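Local coordinates for protein tRNA (guanine(6)-N2)-methyltransferase (PDB 3TMA) that transfers a methyl group from S-adenosyl-L-methionine to N2 of guanosine 6 in tRNA(Phe), making N(2)-methylguanosine, at residues A[193-198]-A[346-351]; A[208-213]-A[297-302]; A[279-284]-A[293-298]; A[310-315]-A[333-338]. One frame throughout, in Å; residues are numbered along the deposited sequence. Where two conformers were deposited one is given.

Interaction 1 (A[193-198]-A[346-351]); sequences QALLRL and PRVFVL
In Leu195 and Leu198 the first torsion is nearly the same: CG lies beside the backbone N, anti to the carbonyl carbon (chi1 -65° in Leu195, -68° in Leu198). This sends the ends of both side chains from one face of helix 193-198 to Val348 on strand 347-351. There they meet the same methyl. Val348 CG1 receives Leu198 CD1 at 3.6 Å and Leu195 CD2 at 3.8 Å. The second branch of Val348, CG2, also lies near Leu195 CD2. Both leucines cross the valine at a slant.

Two residues further along the strand, on the same face, Val350 also points at the helix. Its CG2 packs on Leu198 CB at 3.9 Å. The same methyl lies 3.5 Å from the carbonyl O of Leu198, in the last turn of helix 189-198. The side chains meet through carbon alone, and no hydrogen bond crosses the contact. Between these two valines, Phe349 points away from the helix and packs against helix 320-326 and strand 331-338.

Another side of the helix is polar. Arg197 NE donates to Gln193 OE1 at 2.8 Å, in the carbonyl plane and on a lone pair. Gln193 NE2 is in turn held by Glu220 and Thr224 of helix 216-225.

The axes of helix 193-198 and strand 347-351 approach to 9.6 Å, and their N-to-C directions differ by 31°. A helix packed through leucines on valines of a sheet, nearly along the strand, fits the layered alpha/beta architecture of Rossmann-fold methyltransferases.

Interaction 2 (A[208-213]-A[297-302]); sequences LDPFTG and WDFLRG
Pro210 and Phe299 are the closest backbone pair, with CA atoms 8.8 Å apart, where the chain leaves strand 207-209 for a loop and passes helix 290-305. Phe299 reaches from the helix toward the loop, its CG anti to the backbone N (chi1 160°).

Phe211 comes over one face of its ring. Phe211 CE2 stands above the centre of the Phe299 ring, 3.9 Å from Phe299 CD1. The planes are at 61° and the centroids 5.1 Å apart, so the pair is an edge-to-face stack with Phe211 giving the edge. Pro210 adds its ring methylene, with CG 3.5 Å from Phe299 CE1. Ala278 of strand 275-278 also touches both Pro210 and Phe299.

On the helix, the Arg301 guanidinium lies over the Trp297 ring in a cation-pi pair. Arg301 NH1 donates to Trp297 O at 3.0 Å.

Phe211 also touches Ala263, which by similarity binds S-adenosyl-L-methionine. The loop leads into Ser214, Gly215 and Thr216, also binding residues by similarity. Polar ties of the loop, such as Gly213 N to Asp235 OD2, lie elsewhere. Between these segments only carbon atoms meet. The attraction here is therefore dispersion and burial of apolar surface, with weak electrostatics in the ring pair.

Interaction 3 (A[279-284]-A[293-298]); sequences NPPHGL and FHLYWD
Leu295 meets Pro281 and Leu284 through a single methyl. From CB its chain runs to CG, which is anti to the backbone N (chi1 166°); this carries the branch away from helix 293-298 toward loop 279-284. CB and CG form the stem. CD2 makes the contact with the loop, and CD1 turns outside the two segments to Phe211, packing 4.0 Å from its CE1. CD2 meets the outer corner of the Pro281 ring, 3.7 Å from its CG and 3.9 Å from its CD. The same CD2 lies 3.9 Å from Leu284 CD2, where the two leucine side chains cross at a slant. Leu284 is poorly ordered, so this last touch is less certain. Phe211 in turn touches Pro281, so the leucine and the proline share this aromatic neighbour.

Tyr296, the next residue of the helix, carries the second half of the contact. Its CB does not point straight at the loop, but the far part of its ring comes nearer. The ring meets Pro280 with its edge: Pro280 CB lies near the ring plane, 3.9 Å from Tyr296 CE1. The two side chains cross at about a right angle. The hydroxyl end is anchored elsewhere, in a hydrogen bond between Tyr296 OH and Thr317 OG1 of strand 312-317.

No hydrogen bond joins the two segments. The loop starts at Asn279, which by similarity binds S-adenosyl-L-methionine, directly after strand 275-278. Asn279-Pro280-Pro281-His282 fits motif IV, (D/N/S)PP(Y/F/W/H), of amino-methyltransferases, which in this family borders the active site and probably does so here.

Interaction 4 (A[310-315]-A[333-338]); sequences GGRVAL and LRHARV
Glu352 OE1, outside the two segments, is gripped by Arg334 NH2 in a salt bridge, and Arg312 NH2 adds a long, weak ion pair. Glu352 belongs to strand 347-353, which runs between strands 312-317 and 331-338 and is antiparallel to both. This antiparallel edge completes the Rossmann-fold methyltransferase sheet. Strand 331-338 is one of its two edge strands. A classic beta bulge interrupts it, where Arg334 and His335 both face Val350.

At the bulge the CB atoms of both residues point toward strand 312-317. Arg312 spans the middle strand to meet them. Its chain is extended from CG to NE, and on its way it touches Val350. The chain of Arg334 bends instead, at chi2 and chi3, and crosses Arg312 at about a right angle. The guanidinium planes are 40° apart. Their like charges face a common carboxylate, which probably eases their closeness.

The contact is thin and near the surface, with no hydrogen bond across it. The strand backbones stay well apart, at 9.4 Å between Arg312 CA and Arg334 CA. His335 meets the guanidinium edge to edge: its CD2 lies 4.3 Å from Arg312 NH1. Arg312 NH2 approaches an aliphatic carbon, Arg334 CD, at 4.1 Å.

Overall arrangement
All four contacts lie in the methyltransferase domain, after the N-terminal THUMP domain. Helix 189-198 opens interaction 1, which closes only at strand 347-353 and so encloses the other three. Strand 207-209 opens interaction 2, which ends on helix 290-305. Interaction 3 starts at the loop after strand 275-278 and ends on the same part of that helix, sharing Trp297 and Asp298 with interaction 2. Phe211 packs on residues of both segments of interaction 3. Interaction 4 follows in series and brings together strands 312-317 and 331-338, with strand 347-353 of interaction 1 between them. Leu300 links interaction 2 to Leu351 and Leu315, joining the helix to the sheet.

Interaction 1 (A[193-198]-A[346-351])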
# COMPACT_ATOMS: atom_id res chain seq x y z
N GLN A 193 1.46 1.03 -7.10
CA GLN A 193 2.49 -0.05 -7.31
C GLN A 193 1.81 -1.42 -7.54
O GLN A 193 2.24 -2.22 -8.40
CB GLN A 193 3.41 -0.13 -6.06
CG GLN A 193 4.44 -1.30 -6.08
CD GLN A 193 5.52 -1.10 -7.14
OE1 GLN A 193 6.02 -2.07 -7.68
NE2 GLN A 193 5.84 0.16 -7.47
N ALA A 194 0.72 -1.68 -6.81
CA ALA A 194 -0.05 -2.92 -7.02
C ALA A 194 -0.67 -2.98 -8.42
O ALA A 194 -0.64 -4.05 -9.07
CB ALA A 194 -1.15 -3.05 -5.95
N LEU A 195 -1.23 -1.87 -8.93
CA LEU A 195 -1.76 -1.90 -10.32
C LEU A 195 -0.65 -2.23 -11.32
O LEU A 195 -0.86 -2.99 -12.30
CB LEU A 195 -2.39 -0.54 -10.72
CG LEU A 195 -3.65 -0.16 -9.93
CD1 LEU A 195 -4.15 1.25 -10.36
CD2 LEU A 195 -4.74 -1.23 -10.16
N LEU A 196 0.50 -1.59 -11.13
CA LEU A 196 1.69 -1.84 -11.94
C LEU A 196 2.05 -3.34 -12.00
O LEU A 196 2.25 -3.90 -13.07
CB LEU A 196 2.83 -1.07 -11.29
CG LEU A 196 4.05 -0.62 -12.05
CD1 LEU A 196 3.68 0.16 -13.31
CD2 LEU A 196 4.85 0.24 -11.09
N ARG A 197 2.15 -3.96 -10.82
CA ARG A 197 2.47 -5.38 -10.71
C ARG A 197 1.36 -6.30 -11.23
O ARG A 197 1.63 -7.32 -11.90
CB ARG A 197 2.78 -5.73 -9.24
CG ARG A 197 4.11 -5.10 -8.79
CD ARG A 197 4.38 -5.23 -7.28
NE ARG A 197 5.75 -4.80 -6.96
CZ ARG A 197 6.75 -5.62 -6.62
NH1 ARG A 197 6.55 -6.93 -6.47
NH2 ARG A 197 7.97 -5.12 -6.42
N LEU A 198 0.09 -5.97 -10.92
CA LEU A 198 -1.01 -6.81 -11.43
C LEU A 198 -1.11 -6.76 -12.96
O LEU A 198 -1.54 -7.70 -13.57
CB LEU A 198 -2.34 -6.40 -10.81
CG LEU A 198 -2.42 -6.70 -9.32
CD1 LEU A 198 -3.59 -5.90 -8.69
CD2 LEU A 198 -2.61 -8.23 -9.14
N PRO A 346 -12.96 -1.42 -3.31
CA PRO A 346 -12.98 -1.50 -4.77
C PRO A 346 -12.46 -2.86 -5.28
O PRO A 346 -11.80 -3.59 -4.52
CB PRO A 346 -12.03 -0.39 -5.20
CG PRO A 346 -11.11 -0.22 -4.06
CD PRO A 346 -11.98 -0.42 -2.83
N ARG A 347 -12.79 -3.17 -6.53
CA ARG A 347 -12.20 -4.32 -7.21
C ARG A 347 -11.06 -3.83 -8.08
O ARG A 347 -11.09 -2.69 -8.57
CB ARG A 347 -13.28 -4.99 -8.09
CG ARG A 347 -14.15 -6.00 -7.31
CD ARG A 347 -15.01 -5.33 -6.22
NE ARG A 347 -15.97 -6.29 -5.67
CZ ARG A 347 -16.21 -6.50 -4.38
NH1 ARG A 347 -15.77 -5.63 -3.47
NH2 ARG A 347 -17.00 -7.50 -4.02
N VAL A 348 -10.03 -4.66 -8.25
CA VAL A 348 -9.04 -4.44 -9.34
C VAL A 348 -9.32 -5.50 -10.41
O VAL A 348 -9.42 -6.71 -10.12
CB VAL A 348 -7.55 -4.60 -8.88
CG1 VAL A 348 -6.60 -4.49 -10.12
CG2 VAL A 348 -7.17 -3.50 -7.83
N PHE A 349 -9.50 -5.04 -11.64
CA PHE A 349 -9.63 -5.98 -12.77
C PHE A 349 -8.41 -5.87 -13.64
O PHE A 349 -7.93 -4.76 -13.84
CB PHE A 349 -10.87 -5.57 -13.59
CG PHE A 349 -12.19 -5.82 -12.88
CD1 PHE A 349 -12.55 -7.08 -12.47
CD2 PHE A 349 -13.08 -4.79 -12.66
CE1 PHE A 349 -13.81 -7.34 -11.82
CE2 PHE A 349 -14.35 -5.05 -12.04
CZ PHE A 349 -14.68 -6.33 -11.62
N VAL A 350 -7.89 -6.99 -14.12
CA VAL A 350 -6.88 -6.98 -15.16
C VAL A 350 -7.53 -7.49 -16.45
O VAL A 350 -8.07 -8.60 -16.48
CB VAL A 350 -5.65 -7.88 -14.81
CG1 VAL A 350 -4.58 -7.79 -15.92
CG2 VAL A 350 -5.05 -7.35 -13.48
N LEU A 351 -7.44 -6.67 -17.49
CA LEU A 351 -7.99 -7.01 -18.81
C LEU A 351 -6.83 -7.20 -19.77
O LEU A 351 -5.80 -6.52 -19.66
CB LEU A 351 -8.89 -5.88 -19.32
CG LEU A 351 -9.88 -5.29 -18.30
CD1 LEU A 351 -10.45 -3.98 -18.81
CD2 LEU A 351 -11.00 -6.26 -17.95

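Interaction 2 (A[208-213]-A[297-302])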
# COMPACT_ATOMS: atom_id res chain seq x y z
N LEU A 208 0.38 4.02 -19.85
CA LEU A 208 -0.49 5.20 -19.82
C LEU A 208 -1.27 5.26 -18.50
O LEU A 208 -1.86 4.26 -18.08
CB LEU A 208 -1.49 5.20 -20.99
CG LEU A 208 -2.70 6.16 -20.91
CD1 LEU A 208 -2.24 7.65 -21.05
CD2 LEU A 208 -3.74 5.77 -22.02
N ASP A 209 -1.29 6.44 -17.88
CA ASP A 209 -2.17 6.74 -16.71
C ASP A 209 -3.31 7.71 -17.16
O ASP A 209 -3.11 8.92 -17.26
CB ASP A 209 -1.28 7.38 -15.64
CG ASP A 209 -2.07 7.91 -14.44
OD1 ASP A 209 -3.31 7.66 -14.35
OD2 ASP A 209 -1.41 8.57 -13.57
N PRO A 210 -4.50 7.17 -17.51
CA PRO A 210 -5.46 8.01 -18.22
C PRO A 210 -6.31 8.93 -17.33
O PRO A 210 -6.98 9.83 -17.85
CB PRO A 210 -6.33 6.99 -18.97
CG PRO A 210 -6.35 5.75 -18.04
CD PRO A 210 -4.95 5.76 -17.39
N PHE A 211 -6.29 8.71 -16.00
CA PHE A 211 -6.97 9.63 -15.06
C PHE A 211 -5.95 10.06 -14.03
O PHE A 211 -5.95 9.58 -12.89
CB PHE A 211 -8.15 8.93 -14.32
CG PHE A 211 -9.19 8.34 -15.25
CD1 PHE A 211 -10.23 9.13 -15.71
CD2 PHE A 211 -9.13 7.00 -15.64
CE1 PHE A 211 -11.21 8.60 -16.60
CE2 PHE A 211 -10.09 6.46 -16.55
CZ PHE A 211 -11.15 7.27 -16.99
N THR A 212 -5.04 10.95 -14.39
CA THR A 212 -3.80 10.97 -13.60
C THR A 212 -3.97 11.78 -12.31
O THR A 212 -3.28 11.52 -11.33
CB THR A 212 -2.56 11.40 -14.43
OG1 THR A 212 -1.36 11.06 -13.70
CG2 THR A 212 -2.55 12.92 -14.66
N GLY A 213 -4.91 12.75 -12.32
CA GLY A 213 -5.06 13.67 -11.18
C GLY A 213 -3.74 14.40 -10.89
O GLY A 213 -3.10 14.95 -11.81
N TRP A 297 -17.86 3.32 -20.85
CA TRP A 297 -18.06 2.84 -22.22
C TRP A 297 -17.00 3.42 -23.20
O TRP A 297 -16.30 2.67 -23.93
CB TRP A 297 -19.46 3.29 -22.67
CG TRP A 297 -19.74 2.90 -24.06
CD1 TRP A 297 -19.41 3.58 -25.21
CD2 TRP A 297 -20.36 1.70 -24.46
NE1 TRP A 297 -19.79 2.86 -26.30
CE2 TRP A 297 -20.41 1.71 -25.87
CE3 TRP A 297 -20.93 0.63 -23.77
CZ2 TRP A 297 -20.99 0.69 -26.59
CZ3 TRP A 297 -21.52 -0.38 -24.49
CH2 TRP A 297 -21.53 -0.35 -25.89
N ASP A 298 -16.89 4.75 -23.21
CA ASP A 298 -15.94 5.44 -24.07
C ASP A 298 -14.48 5.19 -23.66
O ASP A 298 -13.60 5.03 -24.52
CB ASP A 298 -16.18 6.95 -24.03
CG ASP A 298 -17.52 7.36 -24.67
OD1 ASP A 298 -18.17 6.55 -25.37
OD2 ASP A 298 -17.90 8.54 -24.46
N PHE A 299 -14.20 5.21 -22.36
CA PHE A 299 -12.86 4.97 -21.92
C PHE A 299 -12.40 3.56 -22.30
O PHE A 299 -11.28 3.38 -22.77
CB PHE A 299 -12.70 5.17 -20.40
CG PHE A 299 -11.47 4.48 -19.83
CD1 PHE A 299 -10.21 4.95 -20.13
CD2 PHE A 299 -11.61 3.37 -19.02
CE1 PHE A 299 -9.08 4.32 -19.66
CE2 PHE A 299 -10.49 2.71 -18.53
CZ PHE A 299 -9.22 3.15 -18.88
N LEU A 300 -13.22 2.54 -22.06
CA LEU A 300 -12.72 1.17 -22.32
C LEU A 300 -12.50 0.95 -23.81
O LEU A 300 -11.65 0.17 -24.20
CB LEU A 300 -13.67 0.11 -21.78
CG LEU A 300 -13.71 0.08 -20.25
CD1 LEU A 300 -14.96 -0.66 -19.76
CD2 LEU A 300 -12.39 -0.51 -19.68
N ARG A 301 -13.34 1.56 -24.64
CA ARG A 301 -13.13 1.42 -26.08
C ARG A 301 -11.88 2.13 -26.58
O ARG A 301 -11.17 1.62 -27.45
CB ARG A 301 -14.40 1.78 -26.88
CG ARG A 301 -15.40 0.59 -26.85
CD ARG A 301 -16.86 1.01 -26.99
NE ARG A 301 -17.69 -0.16 -26.74
CZ ARG A 301 -17.93 -0.65 -25.52
NH1 ARG A 301 -17.41 -0.06 -24.43
NH2 ARG A 301 -18.63 -1.77 -25.41
N GLY A 302 -11.61 3.32 -26.04
CA GLY A 302 -10.36 4.01 -26.34
C GLY A 302 -9.17 3.18 -25.86
O GLY A 302 -8.12 3.11 -26.54

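Interaction 3 (A[279-284]-A[293-298])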
# COMPACT_ATOMS: atom_id res chain seq x y z
N ASN A 279 -7.61 4.60 -12.82
CA ASN A 279 -8.31 4.83 -11.57
C ASN A 279 -9.41 5.86 -11.91
O ASN A 279 -9.23 7.06 -11.70
CB ASN A 279 -7.31 5.41 -10.57
CG ASN A 279 -7.93 5.88 -9.30
OD1 ASN A 279 -8.86 5.28 -8.78
ND2 ASN A 279 -7.39 6.99 -8.76
N PRO A 280 -10.53 5.40 -12.47
CA PRO A 280 -11.59 6.35 -12.93
C PRO A 280 -12.24 7.10 -11.76
O PRO A 280 -12.24 6.59 -10.66
CB PRO A 280 -12.65 5.43 -13.57
CG PRO A 280 -11.94 4.15 -13.87
CD PRO A 280 -10.75 4.02 -12.92
N PRO A 281 -12.83 8.29 -12.01
CA PRO A 281 -13.46 9.00 -10.88
C PRO A 281 -14.65 8.21 -10.32
O PRO A 281 -15.23 7.38 -11.05
CB PRO A 281 -13.97 10.29 -11.54
CG PRO A 281 -14.27 9.88 -12.92
CD PRO A 281 -13.12 8.97 -13.29
N HIS A 282 -15.00 8.48 -9.05
CA HIS A 282 -16.10 7.77 -8.37
C HIS A 282 -17.47 8.27 -8.84
O HIS A 282 -18.45 7.52 -8.87
CB HIS A 282 -16.01 7.95 -6.85
CG HIS A 282 -14.83 7.27 -6.22
ND1 HIS A 282 -14.00 6.40 -6.91
CD2 HIS A 282 -14.35 7.32 -4.95
CE1 HIS A 282 -13.05 5.97 -6.10
NE2 HIS A 282 -13.24 6.51 -4.91
N GLY A 283 -17.55 9.55 -9.18
CA GLY A 283 -18.80 10.12 -9.70
C GLY A 283 -18.48 11.25 -10.66
O GLY A 283 -17.31 11.59 -10.87
N LEU A 284 -19.52 11.85 -11.23
CA LEU A 284 -19.33 12.98 -12.16
C LEU A 284 -20.02 14.24 -11.66
O LEU A 284 -19.35 15.17 -11.21
CB LEU A 284 -19.80 12.62 -13.58
CG LEU A 284 -19.12 11.41 -14.22
CD1 LEU A 284 -19.59 11.26 -15.66
CD2 LEU A 284 -17.58 11.50 -14.13
N PHE A 293 -21.67 5.36 -16.66
CA PHE A 293 -21.66 4.25 -17.60
C PHE A 293 -21.08 4.69 -18.94
O PHE A 293 -20.36 3.92 -19.59
CB PHE A 293 -23.07 3.67 -17.81
CG PHE A 293 -23.12 2.58 -18.87
CD1 PHE A 293 -22.58 1.31 -18.62
CD2 PHE A 293 -23.68 2.82 -20.11
CE1 PHE A 293 -22.62 0.31 -19.58
CE2 PHE A 293 -23.73 1.81 -21.08
CZ PHE A 293 -23.18 0.57 -20.82
N HIS A 294 -21.44 5.91 -19.35
CA HIS A 294 -20.96 6.46 -20.62
C HIS A 294 -19.48 6.78 -20.57
O HIS A 294 -18.79 6.65 -21.58
CB HIS A 294 -21.77 7.69 -21.05
CG HIS A 294 -21.35 8.25 -22.38
ND1 HIS A 294 -21.79 7.72 -23.58
CD2 HIS A 294 -20.50 9.26 -22.71
CE1 HIS A 294 -21.27 8.41 -24.58
NE2 HIS A 294 -20.47 9.34 -24.08
N LEU A 295 -18.97 7.18 -19.42
CA LEU A 295 -17.51 7.39 -19.30
C LEU A 295 -16.79 6.06 -19.40
O LEU A 295 -15.78 5.95 -20.12
CB LEU A 295 -17.13 8.12 -18.01
CG LEU A 295 -15.65 8.14 -17.53
CD1 LEU A 295 -14.72 8.82 -18.51
CD2 LEU A 295 -15.63 8.86 -16.22
N TYR A 296 -17.31 5.03 -18.71
CA TYR A 296 -16.68 3.70 -18.78
C TYR A 296 -16.71 3.19 -20.22
O TYR A 296 -15.74 2.60 -20.70
CB TYR A 296 -17.44 2.69 -17.92
CG TYR A 296 -17.12 2.71 -16.44
CD1 TYR A 296 -16.15 3.55 -15.92
CD2 TYR A 296 -17.85 1.91 -15.56
CE1 TYR A 296 -15.84 3.51 -14.55
CE2 TYR A 296 -17.57 1.89 -14.19
CZ TYR A 296 -16.55 2.70 -13.69
OH TYR A 296 -16.29 2.70 -12.34
N TRP A 297 -17.86 3.32 -20.85
CA TRP A 297 -18.06 2.84 -22.22
C TRP A 297 -17.00 3.42 -23.20
O TRP A 297 -16.30 2.67 -23.93
CB TRP A 297 -19.46 3.29 -22.67
CG TRP A 297 -19.74 2.90 -24.06
CD1 TRP A 297 -19.41 3.58 -25.21
CD2 TRP A 297 -20.36 1.70 -24.46
NE1 TRP A 297 -19.79 2.86 -26.30
CE2 TRP A 297 -20.41 1.71 -25.87
CE3 TRP A 297 -20.93 0.63 -23.77
CZ2 TRP A 297 -20.99 0.69 -26.59
CZ3 TRP A 297 -21.52 -0.38 -24.49
CH2 TRP A 297 -21.53 -0.35 -25.89
N ASP A 298 -16.89 4.75 -23.21
CA ASP A 298 -15.94 5.44 -24.07
C ASP A 298 -14.48 5.19 -23.66
O ASP A 298 -13.60 5.03 -24.52
CB ASP A 298 -16.18 6.95 -24.03
CG ASP A 298 -17.52 7.36 -24.67
OD1 ASP A 298 -18.17 6.55 -25.37
OD2 ASP A 298 -17.90 8.54 -24.46

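Interaction 4 (A[310-315]-A[333-338])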
# COMPACT_ATOMS: atom_id res chain seq x y z
N GLY A 310 -2.41 -8.69 -26.65
CA GLY A 310 -1.55 -8.92 -25.47
C GLY A 310 -1.36 -7.73 -24.53
O GLY A 310 -0.96 -7.90 -23.38
N GLY A 311 -1.70 -6.52 -24.98
CA GLY A 311 -1.65 -5.33 -24.10
C GLY A 311 -2.62 -5.52 -22.92
O GLY A 311 -3.52 -6.35 -23.01
N ARG A 312 -2.38 -4.83 -21.80
CA ARG A 312 -3.16 -5.12 -20.58
C ARG A 312 -3.61 -3.83 -19.91
O ARG A 312 -2.97 -2.80 -20.08
CB ARG A 312 -2.37 -5.98 -19.59
CG ARG A 312 -2.09 -7.40 -20.10
CD ARG A 312 -1.50 -8.33 -19.03
NE ARG A 312 -1.55 -9.71 -19.51
CZ ARG A 312 -2.08 -10.74 -18.86
NH1 ARG A 312 -2.51 -10.61 -17.61
NH2 ARG A 312 -2.13 -11.94 -19.44
N VAL A 313 -4.78 -3.87 -19.25
CA VAL A 313 -5.28 -2.76 -18.43
C VAL A 313 -5.41 -3.28 -17.00
O VAL A 313 -5.91 -4.38 -16.78
CB VAL A 313 -6.69 -2.26 -18.90
CG1 VAL A 313 -7.07 -0.98 -18.18
CG2 VAL A 313 -6.71 -2.02 -20.40
N ALA A 314 -4.92 -2.53 -16.01
CA ALA A 314 -5.30 -2.81 -14.62
C ALA A 314 -6.18 -1.65 -14.17
O ALA A 314 -5.79 -0.48 -14.28
CB ALA A 314 -4.03 -2.92 -13.71
N LEU A 315 -7.35 -1.96 -13.71
CA LEU A 315 -8.22 -0.91 -13.32
C LEU A 315 -8.90 -1.07 -12.00
O LEU A 315 -9.21 -2.14 -11.59
CB LEU A 315 -9.19 -0.50 -14.44
CG LEU A 315 -10.56 -1.12 -14.66
CD1 LEU A 315 -11.45 -0.86 -13.41
CD2 LEU A 315 -11.12 -0.41 -15.88
N LEU A 333 -11.35 -10.73 -19.51
CA LEU A 333 -11.19 -10.42 -18.10
C LEU A 333 -10.29 -11.53 -17.50
O LEU A 333 -10.67 -12.67 -17.47
CB LEU A 333 -12.57 -10.32 -17.43
CG LEU A 333 -12.62 -10.22 -15.90
CD1 LEU A 333 -11.67 -9.17 -15.45
CD2 LEU A 333 -14.06 -9.89 -15.42
N ARG A 334 -9.04 -11.19 -17.15
CA ARG A 334 -8.07 -12.22 -16.78
C ARG A 334 -8.01 -12.42 -15.28
O ARG A 334 -7.78 -13.53 -14.85
CB ARG A 334 -6.67 -11.87 -17.29
CG ARG A 334 -6.54 -11.93 -18.79
CD ARG A 334 -6.01 -13.30 -19.24
NE ARG A 334 -7.08 -14.20 -19.65
CZ ARG A 334 -7.29 -14.60 -20.90
NH1 ARG A 334 -8.31 -15.41 -21.16
NH2 ARG A 334 -6.51 -14.19 -21.90
N HIS A 335 -8.15 -11.35 -14.50
CA HIS A 335 -8.09 -11.45 -13.02
C HIS A 335 -9.02 -10.41 -12.43
O HIS A 335 -9.14 -9.29 -12.94
CB HIS A 335 -6.65 -11.14 -12.46
CG HIS A 335 -5.57 -12.00 -13.05
ND1 HIS A 335 -5.41 -13.34 -12.72
CD2 HIS A 335 -4.62 -11.73 -13.98
CE1 HIS A 335 -4.40 -13.85 -13.41
NE2 HIS A 335 -3.91 -12.89 -14.19
N ALA A 336 -9.54 -10.71 -11.25
CA ALA A 336 -10.29 -9.74 -10.50
C ALA A 336 -9.97 -10.04 -9.04
O ALA A 336 -9.83 -11.22 -8.66
CB ALA A 336 -11.82 -9.89 -10.76
N ARG A 337 -9.78 -8.99 -8.24
CA ARG A 337 -9.65 -9.20 -6.81
C ARG A 337 -10.26 -8.03 -6.06
O ARG A 337 -10.43 -6.93 -6.61
CB ARG A 337 -8.17 -9.34 -6.44
CG ARG A 337 -7.37 -8.05 -6.66
CD ARG A 337 -5.93 -8.18 -6.04
NE ARG A 337 -5.18 -9.28 -6.65
CZ ARG A 337 -4.19 -9.95 -6.03
NH1 ARG A 337 -3.58 -10.97 -6.63
NH2 ARG A 337 -3.82 -9.60 -4.80
N VAL A 338 -10.51 -8.24 -4.77
CA VAL A 338 -11.05 -7.21 -3.93
C VAL A 338 -9.89 -6.59 -3.13
O VAL A 338 -9.01 -7.32 -2.63
CB VAL A 338 -12.09 -7.80 -2.98
CG1 VAL A 338 -12.59 -6.71 -2.06
CG2 VAL A 338 -13.26 -8.39 -3.83